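Local coordinates for protein GH59 galactosidase (Clostridium cellulolyticum, PDB 2V4V) that binds xylose through this family 6 carbohydrate-binding module, one part of a larger glycoside hydrolase family 59 enzyme that probably acts on plant cell wall polysaccharides, at residues Y41-F46 / K105-L110; A55-A60 / T93-T98. All coordinates share one frame; numbering follows the deposited sequence.

Contact 1 of 2, residues Y41-F46 / K105-L110; sequences YNNVDF and KHDVYL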
# COMPACT_ATOMS: atom_id res chain seq x y z
N TYR A 41 -7.57 1.72 5.10
CA TYR A 41 -7.85 0.54 5.88
C TYR A 41 -8.14 0.97 7.33
O TYR A 41 -7.28 1.42 7.97
CB TYR A 41 -6.64 -0.45 5.77
CG TYR A 41 -6.30 -0.69 4.31
CD1 TYR A 41 -5.51 0.19 3.61
CD2 TYR A 41 -6.85 -1.73 3.63
CE1 TYR A 41 -5.29 0.02 2.28
CE2 TYR A 41 -6.60 -1.94 2.33
CZ TYR A 41 -5.86 -1.05 1.62
OH TYR A 41 -5.65 -1.23 0.28
N ASN A 42 -9.40 0.86 7.76
CA ASN A 42 -9.78 1.41 9.04
C ASN A 42 -9.33 0.55 10.21
O ASN A 42 -9.28 -0.68 10.13
CB ASN A 42 -11.30 1.59 9.15
CG ASN A 42 -11.84 2.68 8.24
OD1 ASN A 42 -11.10 3.38 7.56
ND2 ASN A 42 -13.17 2.82 8.21
N ASN A 43 -9.11 1.23 11.34
CA ASN A 43 -8.94 0.55 12.62
C ASN A 43 -7.84 -0.50 12.59
O ASN A 43 -8.05 -1.67 12.99
CB ASN A 43 -10.25 -0.14 13.01
CG ASN A 43 -11.40 0.83 13.11
OD1 ASN A 43 -11.20 2.00 13.43
ND2 ASN A 43 -12.62 0.35 12.80
N VAL A 44 -6.69 -0.09 12.10
CA VAL A 44 -5.52 -0.96 12.13
C VAL A 44 -4.80 -0.76 13.48
O VAL A 44 -4.52 0.37 13.89
CB VAL A 44 -4.55 -0.64 10.99
CG1 VAL A 44 -3.32 -1.49 11.10
CG2 VAL A 44 -5.21 -0.85 9.60
N ASP A 45 -4.53 -1.88 14.15
CA ASP A 45 -3.91 -1.84 15.48
C ASP A 45 -2.42 -2.10 15.34
O ASP A 45 -2.01 -3.19 14.96
CB ASP A 45 -4.55 -2.90 16.39
CG ASP A 45 -4.10 -2.81 17.84
OD1 ASP A 45 -3.23 -1.97 18.20
OD2 ASP A 45 -4.65 -3.62 18.63
N PHE A 46 -1.62 -1.07 15.63
CA PHE A 46 -0.18 -1.17 15.59
C PHE A 46 0.46 -1.68 16.86
O PHE A 46 1.67 -1.94 16.88
CB PHE A 46 0.43 0.22 15.31
CG PHE A 46 0.24 0.64 13.89
CD1 PHE A 46 1.19 0.29 12.92
CD2 PHE A 46 -0.97 1.27 13.49
CE1 PHE A 46 0.99 0.65 11.57
CE2 PHE A 46 -1.19 1.63 12.18
CZ PHE A 46 -0.21 1.33 11.21
N LYS A 105 -4.39 2.40 17.63
CA LYS A 105 -5.26 2.10 16.50
C LYS A 105 -5.37 3.33 15.60
O LYS A 105 -5.57 4.45 16.09
CB LYS A 105 -6.65 1.74 17.05
CG LYS A 105 -6.72 0.38 17.73
CD LYS A 105 -6.23 0.48 19.19
CE LYS A 105 -6.68 -0.69 20.08
NZ LYS A 105 -5.76 -0.77 21.28
N HIS A 106 -5.19 3.13 14.29
CA HIS A 106 -5.29 4.22 13.34
C HIS A 106 -5.88 3.74 12.04
O HIS A 106 -5.76 2.57 11.71
CB HIS A 106 -3.89 4.75 13.07
CG HIS A 106 -3.32 5.46 14.26
ND1 HIS A 106 -2.45 4.87 15.17
CD2 HIS A 106 -3.54 6.71 14.70
CE1 HIS A 106 -2.16 5.76 16.12
NE2 HIS A 106 -2.81 6.88 15.86
N ASP A 107 -6.53 4.66 11.31
CA ASP A 107 -6.92 4.29 9.93
C ASP A 107 -5.69 4.52 9.05
O ASP A 107 -5.05 5.58 9.11
CB ASP A 107 -8.06 5.13 9.41
CG ASP A 107 -9.32 5.05 10.29
OD1 ASP A 107 -9.55 4.02 10.96
OD2 ASP A 107 -10.07 6.04 10.27
N VAL A 108 -5.37 3.52 8.21
CA VAL A 108 -4.15 3.61 7.45
C VAL A 108 -4.50 4.02 6.01
O VAL A 108 -5.27 3.31 5.35
CB VAL A 108 -3.38 2.27 7.45
CG1 VAL A 108 -2.29 2.29 6.41
CG2 VAL A 108 -2.75 2.01 8.83
N TYR A 109 -3.91 5.14 5.55
CA TYR A 109 -4.06 5.58 4.16
C TYR A 109 -2.81 5.24 3.42
O TYR A 109 -1.73 5.71 3.80
CB TYR A 109 -4.27 7.11 4.09
CG TYR A 109 -5.64 7.51 4.58
CD1 TYR A 109 -6.61 8.01 3.70
CD2 TYR A 109 -5.98 7.39 5.95
CE1 TYR A 109 -7.89 8.39 4.16
CE2 TYR A 109 -7.24 7.75 6.41
CZ TYR A 109 -8.19 8.25 5.51
OH TYR A 109 -9.44 8.61 6.01
N LEU A 110 -2.96 4.44 2.35
CA LEU A 110 -1.86 4.22 1.43
C LEU A 110 -2.09 5.16 0.24
O LEU A 110 -3.04 5.00 -0.52
CB LEU A 110 -1.79 2.76 1.00
CG LEU A 110 -1.69 1.72 2.13
CD1 LEU A 110 -1.54 0.36 1.48
CD2 LEU A 110 -0.48 2.04 3.05
O HOH W 1 -3.05 -1.76 20.85
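Tyr41 pairs with Val108 through two backbone hydrogen bonds, Tyr41 N to Val108 O and Val108 N to Tyr41 O, each 2.8 Å long. The Tyr41 ring, with CG set beside its own backbone N (chi1 -52°), runs along the sheet face to Leu110. There Tyr41 CE1 meets Leu110 CD1 at 3.8 Å, the two side chains crossing at about a right angle. The phenol hydroxyl bonds to Ala9 O and Thr39 OG1. Asn42 brushes the carboxylate of Asp107 through CA and CB. At Asn43 the backbone turns a corner. Asn43 N donates to Asp107 OD1 over 2.8 Å, and OD1 receives it on its anti lone pair, the one away from OD2. The register slips by one residue here. This is a beta bulge between two inner antiparallel strands of the five-stranded sheet in the CBM6 beta-sandwich. Pairing resumes at Val44, whose N reaches His106 O at 2.8 Å, while His106 N returns a bond to Val44 O. Val44 CG2 rests 3.9 Å from Val108 CG2. Asp45 and Lys105 lie side by side on the face opposite Val44 and Val108. A water bridges Asp45 OD1 and Lys105 NZ, and OD1 also takes the N-H of Gly47. The Phe46 ring reaches the face that carries Val44 and Val108, and Val108 CG2 sits at the ring edge, 3.5 Å from Phe46 CZ.

Contact 2 of 2, residues A55-A60 / T93-T98; sequences ARVASA and TDAKCT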
# COMPACT_ATOMS: atom_id res chain seq x y z
N ALA A 55 5.05 -4.58 0.89
CA ALA A 55 3.92 -4.58 -0.04
C ALA A 55 4.21 -5.48 -1.24
O ALA A 55 5.33 -5.49 -1.77
CB ALA A 55 3.66 -3.17 -0.53
N ARG A 56 3.17 -6.24 -1.64
CA ARG A 56 3.30 -7.15 -2.80
C ARG A 56 2.79 -6.41 -4.05
O ARG A 56 1.61 -6.13 -4.13
CB ARG A 56 2.48 -8.42 -2.53
CG ARG A 56 2.66 -9.51 -3.55
CD ARG A 56 4.07 -10.11 -3.43
NE ARG A 56 4.23 -11.14 -4.45
CZ ARG A 56 5.39 -11.75 -4.72
NH1 ARG A 56 6.49 -11.46 -4.02
NH2 ARG A 56 5.42 -12.65 -5.71
N VAL A 57 3.71 -6.03 -4.93
CA VAL A 57 3.41 -5.05 -5.98
C VAL A 57 3.92 -5.48 -7.35
O VAL A 57 4.89 -6.25 -7.46
CB VAL A 57 4.07 -3.70 -5.68
CG1 VAL A 57 3.30 -2.95 -4.57
CG2 VAL A 57 5.54 -3.91 -5.30
N ALA A 58 3.25 -4.99 -8.39
CA ALA A 58 3.65 -5.26 -9.78
C ALA A 58 3.62 -3.92 -10.55
O ALA A 58 2.83 -3.02 -10.20
CB ALA A 58 2.68 -6.22 -10.46
N SER A 59 4.47 -3.78 -11.57
CA SER A 59 4.34 -2.57 -12.38
C SER A 59 4.97 -2.75 -13.74
O SER A 59 6.16 -3.18 -13.82
CB SER A 59 5.06 -1.38 -11.71
OG SER A 59 5.10 -0.28 -12.59
N ALA A 60 4.25 -2.36 -14.80
CA ALA A 60 4.83 -2.35 -16.14
C ALA A 60 5.50 -1.04 -16.48
O ALA A 60 5.96 -0.82 -17.62
CB ALA A 60 3.78 -2.66 -17.20
N THR A 93 6.48 -8.51 -6.95
CA THR A 93 7.66 -8.59 -6.11
C THR A 93 7.35 -7.93 -4.75
O THR A 93 6.22 -7.47 -4.55
CB THR A 93 8.85 -7.92 -6.77
OG1 THR A 93 10.07 -8.33 -6.12
CG2 THR A 93 8.68 -6.40 -6.81
N ASP A 94 8.31 -7.94 -3.82
CA ASP A 94 8.13 -7.33 -2.51
C ASP A 94 8.82 -5.97 -2.48
O ASP A 94 10.04 -5.84 -2.70
CB ASP A 94 8.73 -8.20 -1.41
CG ASP A 94 7.99 -9.53 -1.20
OD1 ASP A 94 6.85 -9.75 -1.66
OD2 ASP A 94 8.58 -10.37 -0.47
N ALA A 95 8.04 -4.93 -2.18
CA ALA A 95 8.61 -3.60 -1.95
C ALA A 95 8.62 -3.43 -0.44
O ALA A 95 7.69 -3.90 0.26
CB ALA A 95 7.75 -2.52 -2.64
N LYS A 96 9.65 -2.77 0.10
CA LYS A 96 9.78 -2.75 1.56
C LYS A 96 10.35 -1.39 2.00
O LYS A 96 11.16 -0.79 1.29
CB LYS A 96 10.76 -3.86 1.99
CG LYS A 96 10.15 -5.26 1.73
CD LYS A 96 11.14 -6.40 1.88
CE LYS A 96 11.99 -6.58 0.61
NZ LYS A 96 12.77 -7.87 0.72
N CYS A 97 9.97 -0.97 3.21
CA CYS A 97 10.53 0.24 3.79
C CYS A 97 10.46 0.19 5.32
O CYS A 97 9.74 -0.66 5.93
CB CYS A 97 9.85 1.51 3.29
SG CYS A 97 8.09 1.61 3.81
N THR A 98 11.24 1.08 5.94
CA THR A 98 11.10 1.24 7.37
C THR A 98 9.90 2.13 7.70
O THR A 98 9.42 2.92 6.87
CB THR A 98 12.37 1.86 7.98
OG1 THR A 98 12.64 3.11 7.35
CG2 THR A 98 13.56 0.91 7.82
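Strands 55-59 and 93-98 run antiparallel in regular register, with Ala55 opposite Ala95 and Val57 opposite Thr93 as hydrogen-bonded pairs, and with two backbone N-H...O bonds in each pair. Between them Arg56 faces Asp94 as a non-hydrogen-bonded pair. Their side chains share one face of the sheet and form a salt bridge, Arg56 NH1 to Asp94 OD1 at 2.9 Å. The arginine chain leaves with CG anti to the backbone N (chi1 -173°) and then bends at chi2 (70°), which brings the guanidinium back over Thr93. Thr93 N lies 4.0 Å above the Arg56 guanidinium plane. Asp94 OD1 lies in the guanidinium plane, but the NH1 donor comes to that oxygen from well above the carboxylate plane, the two flat groups being 69° apart. Glu25 takes NH2 in a second salt bridge, so the guanidinium is held by two acids. On the opposite face Val57 CG2 packs on Ala95 CB at 3.7 Å. The Val57 and Ala95 side chains point into the beta-sandwich, where Val83 of strand 77-83 touches both residues and Leu122 of strand 121-128 touches Val57. Strand 91-98 lies at one edge of its sheet, and strand 52-59 lies between it and strand 121-128.

How the contacts relate
The two contacts belong to different sheets of one CBM6 beta-sandwich, and their centres are about 19 Å apart. Contact 1 joins strands 38-48 and 105-113 inside the five-stranded sheet. Contact 2 joins strands 52-59 and 91-98 at the margin of the four-stranded one. Each strand of contact 2 follows or precedes a strand of contact 1 in the chain. Both are partly buried and turn apolar side chains inward, aromatic and branched aliphatic ones in contact 1, mainly alanine and valine in contact 2. Their polar chemistry differs. Contact 1 has an interrupted register and a water-mediated charge pair; contact 2 has unbroken pairing and a direct salt bridge.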